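Local coordinates for nucleoporin NUP116 (Candida glabrata, PDB 3NF5), which is probably a structural constituent of the nuclear pore complex acting in protein and mRNA transport, represented here by its C-terminal pore-targeting domain, at residues 30-39 and 51-59; 94-105 and 145-156. All coordinates share one frame; numbering follows the deposited sequence.

Interaction 1. Residues 30-39 and 51-59; sequences KYEIQKVENL and FLDPVDLSD
The carbonyl oxygen of Val36 is gripped by several groups at once. Val55 N donates to Val36 O at 2.9 Å in a nearly straight bond, a water joins the same oxygen, and the CA-H of Pro54 points at it as well. The return bond, from Val36 N to Val55 O at 2.8 Å, completes a single antiparallel hydrogen-bonded pair between 30-39 and 51-59. That water also accepts from Leu39 N and lies within bonding distance of Asp53 O, so it links the backbones of both segments. A second water accepts from Asn38 N and can reach Phe51 O. Beyond them, Phe51 N closes the contact on Leu39 O at 3.0 Å. At the far end, Leu57 N bonds to Ile33 O at 2.8 Å.

Leucine and valine side chains meet on one side. With CG anti to the backbone N (chi1 176°), Leu39 lies alongside Phe51, and its CD2 is 3.9 Å from Phe51 CD1. The same methyl touches Val55 CG1 and Leu57 CD2. Val36 and Leu57 cross at about a right angle, touching through Val36 CG2 and Leu57 CD1, while Ile33 lies across Leu57 CB. Leu25 of helix 22-27 and Leu93 continue this apolar layer.

The outer end is polar. Gln34 and Asp56 run side by side, planes 74° apart, touching through Gln34 CG and Asp56 OD1 (3.5 Å) rather than through the amide. Asp56 OD1 accepts from Ser58 N at 2.9 Å in an Asx turn. Lys30 NZ donates to Gln34 OE1 at 2.6 Å, which helps to fix the amide's rotation. Backbone bonds and two waters thus set the register between the region ahead of strand 40-43 and the loop after strand 47-51, and buried leucines and valines hold these largely irregular segments together.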
loop_
_atom_site.group_PDB
_atom_site.type_symbol
_atom_site.label_atom_id
_atom_site.label_comp_id
_atom_site.label_asym_id
_atom_site.label_seq_id
_atom_site.Cartn_x
_atom_site.Cartn_y
_atom_site.Cartn_z
ATOM N N LYS A 30 10.547 -23.799 1.520
ATOM C CA LYS A 30 9.224 -23.855 0.947
ATOM C C LYS A 30 8.093 -23.827 1.963
ATOM O O LYS A 30 7.060 -23.211 1.688
ATOM C CB LYS A 30 9.049 -25.054 -0.021
ATOM C CG LYS A 30 7.670 -25.283 -0.572
ATOM C CD LYS A 30 7.505 -24.605 -1.990
ATOM C CE LYS A 30 6.291 -25.198 -2.811
ATOM N NZ LYS A 30 4.956 -24.557 -2.524
ATOM N N TYR A 31 8.265 -24.447 3.135
ATOM C CA TYR A 31 7.220 -24.421 4.165
ATOM C C TYR A 31 7.064 -23.004 4.718
ATOM O O TYR A 31 5.945 -22.525 4.794
ATOM C CB TYR A 31 7.541 -25.408 5.312
ATOM C CG TYR A 31 6.705 -25.267 6.584
ATOM C CD1 TYR A 31 5.385 -25.698 6.640
ATOM C CD2 TYR A 31 7.264 -24.758 7.750
ATOM C CE1 TYR A 31 4.629 -25.568 7.834
ATOM C CE2 TYR A 31 6.519 -24.622 8.930
ATOM C CZ TYR A 31 5.214 -25.019 8.966
ATOM O OH TYR A 31 4.501 -24.885 10.164
ATOM N N GLU A 32 8.172 -22.344 5.068
ATOM C CA GLU A 32 8.089 -21.034 5.684
ATOM C C GLU A 32 7.617 -19.917 4.731
ATOM O O GLU A 32 6.909 -18.985 5.181
ATOM C CB GLU A 32 9.400 -20.632 6.374
ATOM C CG GLU A 32 9.732 -21.558 7.591
ATOM C CD GLU A 32 8.773 -21.412 8.801
ATOM O OE1 GLU A 32 8.040 -20.356 8.903
ATOM O OE2 GLU A 32 8.799 -22.353 9.678
ATOM N N ILE A 33 8.024 -19.988 3.449
ATOM C CA ILE A 33 7.619 -18.980 2.442
ATOM C C ILE A 33 6.100 -19.031 2.153
ATOM O O ILE A 33 5.562 -18.053 1.634
ATOM C CB ILE A 33 8.462 -19.090 1.145
ATOM C CG1 ILE A 33 8.358 -17.823 0.277
ATOM C CG2 ILE A 33 8.050 -20.298 0.309
ATOM C CD1 ILE A 33 9.138 -16.576 0.805
ATOM N N GLN A 34 5.426 -20.150 2.506
ATOM C CA GLN A 34 3.991 -20.314 2.412
ATOM C C GLN A 34 3.251 -19.623 3.554
ATOM O O GLN A 34 2.064 -19.570 3.509
ATOM C CB GLN A 34 3.560 -21.818 2.355
ATOM C CG GLN A 34 3.820 -22.420 1.062
ATOM C CD GLN A 34 3.841 -23.982 0.983
ATOM O OE1 GLN A 34 4.056 -24.500 -0.096
ATOM N NE2 GLN A 34 3.710 -24.691 2.089
ATOM N N LYS A 35 3.950 -19.105 4.560
ATOM C CA LYS A 35 3.283 -18.554 5.756
ATOM C C LYS A 35 4.101 -17.389 6.378
ATOM O O LYS A 35 4.394 -17.338 7.566
ATOM C CB LYS A 35 2.936 -19.654 6.762
ATOM C CG LYS A 35 4.135 -20.518 7.242
ATOM C CD LYS A 35 3.787 -21.262 8.550
ATOM C CE LYS A 35 4.608 -20.720 9.750
ATOM N NZ LYS A 35 4.614 -19.207 9.826
ATOM N N VAL A 36 4.430 -16.412 5.541
ATOM C CA VAL A 36 5.208 -15.307 5.990
ATOM C C VAL A 36 4.310 -14.417 6.864
ATOM O O VAL A 36 3.250 -13.994 6.437
ATOM C CB VAL A 36 5.797 -14.505 4.811
ATOM C CG1 VAL A 36 6.492 -13.238 5.376
ATOM C CG2 VAL A 36 6.738 -15.460 4.022
ATOM N N GLU A 37 4.709 -14.215 8.105
ATOM C CA GLU A 37 3.995 -13.315 9.011
ATOM C C GLU A 37 4.468 -11.863 9.028
ATOM O O GLU A 37 5.604 -11.557 8.691
ATOM C CB GLU A 37 4.061 -13.880 10.446
ATOM N N ASN A 38 3.563 -10.988 9.413
ATOM C CA ASN A 38 3.799 -9.542 9.530
ATOM C C ASN A 38 4.489 -8.962 8.293
ATOM O O ASN A 38 5.406 -8.119 8.454
ATOM C CB ASN A 38 4.635 -9.197 10.780
ATOM C CG ASN A 38 3.933 -9.638 12.063
ATOM O OD1 ASN A 38 2.729 -9.866 12.064
ATOM N ND2 ASN A 38 4.682 -9.771 13.134
ATOM N N LEU A 39 4.124 -9.460 7.108
ATOM C CA LEU A 39 4.621 -8.840 5.851
ATOM C C LEU A 39 4.114 -7.355 5.715
ATOM O O LEU A 39 2.913 -7.043 5.857
ATOM C CB LEU A 39 4.272 -9.659 4.593
ATOM C CG LEU A 39 4.618 -9.155 3.174
ATOM C CD1 LEU A 39 6.107 -9.226 3.096
ATOM C CD2 LEU A 39 4.037 -9.951 2.025
ATOM N N PHE A 51 -0.033 -6.878 6.006
ATOM C CA PHE A 51 -0.824 -8.084 5.937
ATOM C C PHE A 51 -1.011 -8.641 7.349
ATOM O O PHE A 51 -0.062 -8.760 8.111
ATOM C CB PHE A 51 -0.172 -9.103 5.019
ATOM C CG PHE A 51 -0.175 -8.681 3.614
ATOM C CD1 PHE A 51 0.885 -7.958 3.105
ATOM C CD2 PHE A 51 -1.282 -8.892 2.842
ATOM C CE1 PHE A 51 0.855 -7.508 1.808
ATOM C CE2 PHE A 51 -1.349 -8.432 1.564
ATOM C CZ PHE A 51 -0.261 -7.733 1.032
ATOM N N LEU A 52 -2.243 -8.926 7.691
ATOM C CA LEU A 52 -2.592 -9.270 9.061
ATOM C C LEU A 52 -2.731 -10.774 9.226
ATOM O O LEU A 52 -2.697 -11.252 10.327
ATOM C CB LEU A 52 -3.838 -8.554 9.465
ATOM C CG LEU A 52 -3.697 -7.054 9.431
ATOM C CD1 LEU A 52 -5.061 -6.416 9.715
ATOM C CD2 LEU A 52 -2.682 -6.582 10.426
ATOM N N ASP A 53 -2.871 -11.524 8.136
ATOM C CA ASP A 53 -2.675 -12.962 8.200
ATOM C C ASP A 53 -1.369 -13.378 7.564
ATOM O O ASP A 53 -0.848 -12.633 6.720
ATOM C CB ASP A 53 -3.798 -13.625 7.468
ATOM C CG ASP A 53 -5.160 -13.482 8.195
ATOM O OD1 ASP A 53 -5.219 -13.423 9.461
ATOM O OD2 ASP A 53 -6.150 -13.381 7.436
ATOM N N PRO A 54 -0.896 -14.619 7.839
ATOM C CA PRO A 54 0.187 -15.190 7.012
ATOM C C PRO A 54 -0.047 -15.104 5.493
ATOM O O PRO A 54 -1.135 -15.384 5.003
ATOM C CB PRO A 54 0.237 -16.649 7.445
ATOM C CG PRO A 54 -0.426 -16.697 8.794
ATOM C CD PRO A 54 -1.466 -15.620 8.770
ATOM N N VAL A 55 1.007 -14.765 4.751
ATOM C CA VAL A 55 0.974 -14.699 3.307
ATOM C C VAL A 55 1.811 -15.848 2.676
ATOM O O VAL A 55 2.894 -16.164 3.164
ATOM C CB VAL A 55 1.435 -13.269 2.915
ATOM C CG1 VAL A 55 1.777 -13.191 1.607
ATOM C CG2 VAL A 55 0.256 -12.303 3.229
ATOM N N ASP A 56 1.275 -16.475 1.625
ATOM C CA ASP A 56 2.007 -17.491 0.857
ATOM C C ASP A 56 2.711 -16.823 -0.291
ATOM O O ASP A 56 2.068 -16.435 -1.259
ATOM C CB ASP A 56 0.994 -18.547 0.352
ATOM C CG ASP A 56 1.622 -19.603 -0.516
ATOM O OD1 ASP A 56 2.845 -19.565 -0.732
ATOM O OD2 ASP A 56 0.888 -20.504 -0.984
ATOM N N LEU A 57 4.003 -16.591 -0.177
ATOM C CA LEU A 57 4.769 -16.017 -1.289
ATOM C C LEU A 57 5.419 -17.043 -2.278
ATOM O O LEU A 57 6.333 -16.668 -3.058
ATOM C CB LEU A 57 5.820 -15.078 -0.716
ATOM C CG LEU A 57 5.354 -13.890 0.151
ATOM C CD1 LEU A 57 6.611 -13.148 0.601
ATOM C CD2 LEU A 57 4.442 -13.026 -0.699
ATOM N N SER A 58 4.973 -18.314 -2.279
ATOM C CA SER A 58 5.654 -19.337 -3.073
ATOM C C SER A 58 5.583 -18.895 -4.498
ATOM O O SER A 58 4.526 -18.465 -4.905
ATOM C CB SER A 58 4.945 -20.714 -3.069
ATOM O OG SER A 58 4.429 -21.108 -1.838
ATOM N N ASP A 59 6.688 -19.012 -5.224
ATOM C CA ASP A 59 6.736 -18.810 -6.676
ATOM C C ASP A 59 6.680 -17.350 -7.138
ATOM O O ASP A 59 7.076 -17.049 -8.275
ATOM C CB ASP A 59 5.603 -19.591 -7.364
HETATM O O HOH W 1 1.950 -11.487 6.581
HETATM O O HOH W 2 0.796 -11.424 9.728
#

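Interaction 2. Residues 94-105 and 145-156; sequences NVRARISCYNCY and SGTYCFTVDHAL
Ile99 and Phe150 exchange a pair of backbone bonds, Ile99 N to Phe150 O measuring 2.7 Å. Ala97-Val152 and Cys101-Tyr148 are likewise antiparallel hydrogen-bonded pairs. Beyond these pairs, Cys104 N reaches Gly146 O at 2.8 Å, and Ala155 N bonds to Val95 O.

Polar side chains close both ends. Asn94 OD1 accepts from Leu156 N at 2.9 Å, the donor standing well out of the amide plane. At the other end of the paired segments, a water bridges Asn103 N, Ser145 O and Thr147 OG1, and Ser145 OG accepts from Thr147 N in an ST turn.

Apolar contacts centre on Phe150. Its CG sits between backbone N and carbonyl carbon (chi1 64°), which brings one face of the ring against Ile99 CB; this carbon stands 3.9 Å from the ring centroid in a CH-pi contact. Tyr148 OH lies over the opposite face. Gly146 CA packs on the face of Tyr105.

Strands 97-101 and 147-152 lie inside the six-stranded sheet, between 47-51 and 137-142. Arg98 pairs with Glu139 of the latter, and Val77 of strand 76-79 covers Ile99 and Cys101.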
loop_
_atom_site.group_PDB
_atom_site.type_symbol
_atom_site.label_atom_id
_atom_site.label_comp_id
_atom_site.label_asym_id
_atom_site.label_seq_id
_atom_site.Cartn_x
_atom_site.Cartn_y
_atom_site.Cartn_z
ATOM N N ASN A 94 -3.773 -12.500 -1.198
ATOM C CA ASN A 94 -5.204 -12.236 -1.117
ATOM C C ASN A 94 -5.789 -12.609 0.236
ATOM O O ASN A 94 -6.659 -13.470 0.311
ATOM C CB ASN A 94 -5.957 -12.935 -2.265
ATOM C CG ASN A 94 -7.260 -12.266 -2.606
ATOM O OD1 ASN A 94 -7.649 -11.236 -2.013
ATOM N ND2 ASN A 94 -7.958 -12.824 -3.590
ATOM N N VAL A 95 -5.323 -11.922 1.287
ATOM C CA VAL A 95 -5.654 -12.172 2.668
ATOM C C VAL A 95 -5.874 -10.824 3.396
ATOM O O VAL A 95 -5.791 -9.732 2.767
ATOM C CB VAL A 95 -4.498 -12.954 3.358
ATOM C CG1 VAL A 95 -4.228 -14.317 2.619
ATOM C CG2 VAL A 95 -3.193 -12.105 3.449
ATOM N N ARG A 96 -6.134 -10.892 4.691
ATOM C CA ARG A 96 -6.542 -9.742 5.471
ATOM C C ARG A 96 -5.349 -8.773 5.626
ATOM O O ARG A 96 -4.235 -9.219 5.837
ATOM C CB ARG A 96 -7.079 -10.218 6.801
ATOM C CG ARG A 96 -7.854 -9.210 7.595
ATOM C CD ARG A 96 -8.587 -9.891 8.721
ATOM N NE ARG A 96 -7.659 -10.782 9.430
ATOM C CZ ARG A 96 -7.010 -10.501 10.572
ATOM N NH1 ARG A 96 -7.199 -9.353 11.218
ATOM N NH2 ARG A 96 -6.167 -11.397 11.086
ATOM N N ALA A 97 -5.617 -7.473 5.560
ATOM C CA ALA A 97 -4.538 -6.471 5.509
ATOM C C ALA A 97 -5.056 -5.128 6.033
ATOM O O ALA A 97 -6.248 -4.891 6.055
ATOM C CB ALA A 97 -3.951 -6.339 4.084
ATOM N N ARG A 98 -4.153 -4.291 6.498
ATOM C CA ARG A 98 -4.474 -2.946 6.916
ATOM C C ARG A 98 -3.652 -2.124 5.959
ATOM O O ARG A 98 -2.375 -2.338 5.798
ATOM C CB ARG A 98 -4.051 -2.674 8.350
ATOM C CG ARG A 98 -4.149 -1.228 8.776
ATOM C CD ARG A 98 -3.906 -0.990 10.288
ATOM N NE ARG A 98 -4.949 -1.566 11.154
ATOM C CZ ARG A 98 -4.792 -2.599 11.972
ATOM N NH1 ARG A 98 -3.618 -3.251 12.092
ATOM N NH2 ARG A 98 -5.841 -2.999 12.675
ATOM N N ILE A 99 -4.367 -1.179 5.356
ATOM C CA ILE A 99 -3.765 -0.234 4.384
ATOM C C ILE A 99 -3.777 1.211 4.906
ATOM O O ILE A 99 -4.782 1.683 5.460
ATOM C CB ILE A 99 -4.492 -0.385 3.051
ATOM C CG1 ILE A 99 -4.350 -1.861 2.569
ATOM C CG2 ILE A 99 -3.880 0.659 1.995
ATOM C CD1 ILE A 99 -5.046 -2.262 1.326
ATOM N N SER A 100 -2.641 1.894 4.811
ATOM C CA SER A 100 -2.553 3.303 5.187
ATOM C C SER A 100 -2.158 4.114 3.915
ATOM O O SER A 100 -1.258 3.721 3.217
ATOM C CB SER A 100 -1.505 3.527 6.289
ATOM O OG SER A 100 -1.737 2.718 7.463
ATOM N N CYS A 101 -2.886 5.186 3.640
ATOM C CA CYS A 101 -2.625 6.130 2.506
ATOM C C CYS A 101 -2.343 7.540 3.078
ATOM O O CYS A 101 -3.053 8.020 3.985
ATOM C CB CYS A 101 -3.821 6.174 1.614
ATOM S SG CYS A 101 -4.236 4.650 0.808
ATOM N N TYR A 102 -1.254 8.162 2.611
ATOM C CA TYR A 102 -0.748 9.397 3.217
ATOM C C TYR A 102 -1.155 10.575 2.349
ATOM O O TYR A 102 -1.336 10.417 1.166
ATOM C CB TYR A 102 0.794 9.324 3.310
ATOM C CG TYR A 102 1.342 8.099 4.000
ATOM C CD1 TYR A 102 0.729 7.568 5.129
ATOM C CD2 TYR A 102 2.539 7.551 3.593
ATOM C CE1 TYR A 102 1.286 6.478 5.793
ATOM C CE2 TYR A 102 3.138 6.465 4.245
ATOM C CZ TYR A 102 2.497 5.917 5.316
ATOM O OH TYR A 102 3.098 4.861 5.937
ATOM N N ASN A 103 -1.316 11.747 2.962
ATOM C CA ASN A 103 -1.659 12.992 2.246
ATOM C C ASN A 103 -2.870 12.887 1.359
ATOM O O ASN A 103 -2.894 13.411 0.219
ATOM C CB ASN A 103 -0.413 13.519 1.505
ATOM C CG ASN A 103 0.722 13.725 2.469
ATOM O OD1 ASN A 103 0.501 14.318 3.510
ATOM N ND2 ASN A 103 1.868 13.142 2.220
ATOM N N CYS A 104 -3.910 12.247 1.912
ATOM C CA CYS A 104 -5.202 12.226 1.312
ATOM C C CYS A 104 -5.970 13.428 1.820
ATOM O O CYS A 104 -6.229 13.548 3.004
ATOM C CB CYS A 104 -5.936 10.935 1.663
ATOM S SG CYS A 104 -5.146 9.504 0.891
ATOM N N TYR A 105 -6.339 14.321 0.900
ATOM C CA TYR A 105 -7.078 15.572 1.254
ATOM C C TYR A 105 -8.048 15.827 0.134
ATOM O O TYR A 105 -7.690 15.566 -1.008
ATOM C CB TYR A 105 -6.121 16.742 1.303
ATOM C CG TYR A 105 -5.102 16.754 2.403
ATOM C CD1 TYR A 105 -5.470 17.026 3.704
ATOM C CD2 TYR A 105 -3.748 16.526 2.130
ATOM C CE1 TYR A 105 -4.510 17.059 4.719
ATOM C CE2 TYR A 105 -2.799 16.545 3.122
ATOM C CZ TYR A 105 -3.170 16.811 4.416
ATOM O OH TYR A 105 -2.200 16.845 5.399
ATOM N N SER A 145 -3.148 15.359 9.053
ATOM C CA SER A 145 -2.007 14.719 8.362
ATOM C C SER A 145 -2.410 14.226 6.987
ATOM O O SER A 145 -1.546 14.020 6.136
ATOM C CB SER A 145 -1.490 13.514 9.148
ATOM O OG SER A 145 -2.548 12.616 9.371
ATOM N N GLY A 146 -3.714 14.019 6.773
ATOM C CA GLY A 146 -4.194 13.332 5.560
ATOM C C GLY A 146 -3.996 11.809 5.548
ATOM O O GLY A 146 -4.094 11.174 4.519
ATOM N N THR A 147 -3.738 11.217 6.695
ATOM C CA THR A 147 -3.616 9.747 6.771
ATOM C C THR A 147 -4.986 9.071 6.849
ATOM O O THR A 147 -5.833 9.415 7.680
ATOM C CB THR A 147 -2.692 9.330 7.921
ATOM O OG1 THR A 147 -1.397 9.863 7.671
ATOM C CG2 THR A 147 -2.594 7.745 7.995
ATOM N N TYR A 148 -5.211 8.126 5.963
ATOM C CA TYR A 148 -6.431 7.350 5.875
ATOM C C TYR A 148 -6.011 5.917 6.111
ATOM O O TYR A 148 -5.098 5.449 5.485
ATOM C CB TYR A 148 -7.044 7.491 4.523
ATOM C CG TYR A 148 -8.052 6.474 4.026
ATOM C CD1 TYR A 148 -9.159 6.082 4.777
ATOM C CD2 TYR A 148 -7.917 5.941 2.793
ATOM C CE1 TYR A 148 -10.087 5.175 4.267
ATOM C CE2 TYR A 148 -8.823 5.077 2.290
ATOM C CZ TYR A 148 -9.869 4.651 3.061
ATOM O OH TYR A 148 -10.736 3.759 2.522
ATOM N N CYS A 149 -6.646 5.288 7.078
ATOM C CA CYS A 149 -6.365 3.898 7.400
ATOM C C CYS A 149 -7.622 3.073 7.321
ATOM O O CYS A 149 -8.682 3.474 7.836
ATOM C CB CYS A 149 -5.823 3.756 8.807
ATOM S SG CYS A 149 -4.236 4.494 9.086
ATOM N N PHE A 150 -7.489 1.883 6.727
ATOM C CA PHE A 150 -8.597 0.937 6.626
ATOM C C PHE A 150 -8.082 -0.514 6.514
ATOM O O PHE A 150 -6.879 -0.749 6.282
ATOM C CB PHE A 150 -9.444 1.282 5.423
ATOM C CG PHE A 150 -8.741 1.138 4.106
ATOM C CD1 PHE A 150 -8.940 0.001 3.302
ATOM C CD2 PHE A 150 -7.889 2.152 3.660
ATOM C CE1 PHE A 150 -8.291 -0.131 2.039
ATOM C CE2 PHE A 150 -7.263 2.050 2.466
ATOM C CZ PHE A 150 -7.463 0.902 1.614
ATOM N N THR A 151 -8.979 -1.465 6.716
ATOM C CA THR A 151 -8.665 -2.884 6.517
ATOM C C THR A 151 -9.495 -3.448 5.388
ATOM O O THR A 151 -10.549 -2.883 4.998
ATOM C CB THR A 151 -8.820 -3.732 7.787
ATOM O OG1 THR A 151 -10.185 -3.779 8.194
ATOM C CG2 THR A 151 -8.004 -3.192 8.915
ATOM N N VAL A 152 -8.968 -4.545 4.845
ATOM C CA VAL A 152 -9.608 -5.324 3.814
ATOM C C VAL A 152 -9.560 -6.754 4.313
ATOM O O VAL A 152 -8.608 -7.157 4.955
ATOM C CB VAL A 152 -8.897 -5.084 2.488
ATOM C CG1 VAL A 152 -9.051 -3.625 2.063
ATOM C CG2 VAL A 152 -7.388 -5.383 2.566
ATOM N N ASP A 153 -10.639 -7.486 4.152
ATOM C CA ASP A 153 -10.714 -8.926 4.453
ATOM C C ASP A 153 -9.819 -9.817 3.555
ATOM O O ASP A 153 -9.158 -10.796 3.996
ATOM C CB ASP A 153 -12.161 -9.377 4.254
ATOM C CG ASP A 153 -13.122 -8.717 5.177
ATOM O OD1 ASP A 153 -12.715 -8.369 6.290
ATOM O OD2 ASP A 153 -14.325 -8.578 4.811
ATOM N N HIS A 154 -9.810 -9.483 2.280
ATOM C CA HIS A 154 -9.010 -10.192 1.273
ATOM C C HIS A 154 -8.449 -9.098 0.348
ATOM O O HIS A 154 -9.212 -8.478 -0.401
ATOM C CB HIS A 154 -9.902 -11.185 0.486
ATOM C CG HIS A 154 -10.531 -12.247 1.336
ATOM N ND1 HIS A 154 -9.835 -13.349 1.783
ATOM C CD2 HIS A 154 -11.753 -12.326 1.899
ATOM C CE1 HIS A 154 -10.613 -14.084 2.553
ATOM N NE2 HIS A 154 -11.779 -13.474 2.658
ATOM N N ALA A 155 -7.144 -8.861 0.423
ATOM C CA ALA A 155 -6.553 -7.653 -0.149
ATOM C C ALA A 155 -6.787 -7.407 -1.654
ATOM O O ALA A 155 -6.840 -6.253 -2.076
ATOM C CB ALA A 155 -5.051 -7.578 0.198
ATOM N N LEU A 156 -6.917 -8.464 -2.447
ATOM C CA LEU A 156 -7.127 -8.348 -3.857
ATOM C C LEU A 156 -8.580 -8.393 -4.376
ATOM O O LEU A 156 -8.779 -8.328 -5.574
ATOM C CB LEU A 156 -6.293 -9.418 -4.568
ATOM C CG LEU A 156 -4.842 -9.465 -4.107
ATOM C CD1 LEU A 156 -3.972 -10.560 -4.872
ATOM C CD2 LEU A 156 -4.219 -8.099 -4.239
HETATM O O HOH W 3 -0.407 11.620 5.958
#

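How the interactions relate
The two contacts follow one another along the chain, with centres about 19 Å apart, and they meet where strand 47-51 runs out beside the start of segment 94-105. There Leu52 N probably bonds to Arg96 O at 2.7 Å, and Asp53 OD1 forms a salt bridge with Arg96 NH2 at 2.8 Å. Beside these, Val95 CG2 packs against Val55 CG2 at 3.5 Å and also touches Phe51. Interaction 2 belongs to the middle of the sheet, about 7 Å between its centre and that of the chain, whereas interaction 1, its centre about 17 Å from that of the chain, involves the loop that follows strand 47-51. A glycerol about 4 Å from the Lys35 side chain probably comes from the crystallisation liquor and does not by itself mark a functional site.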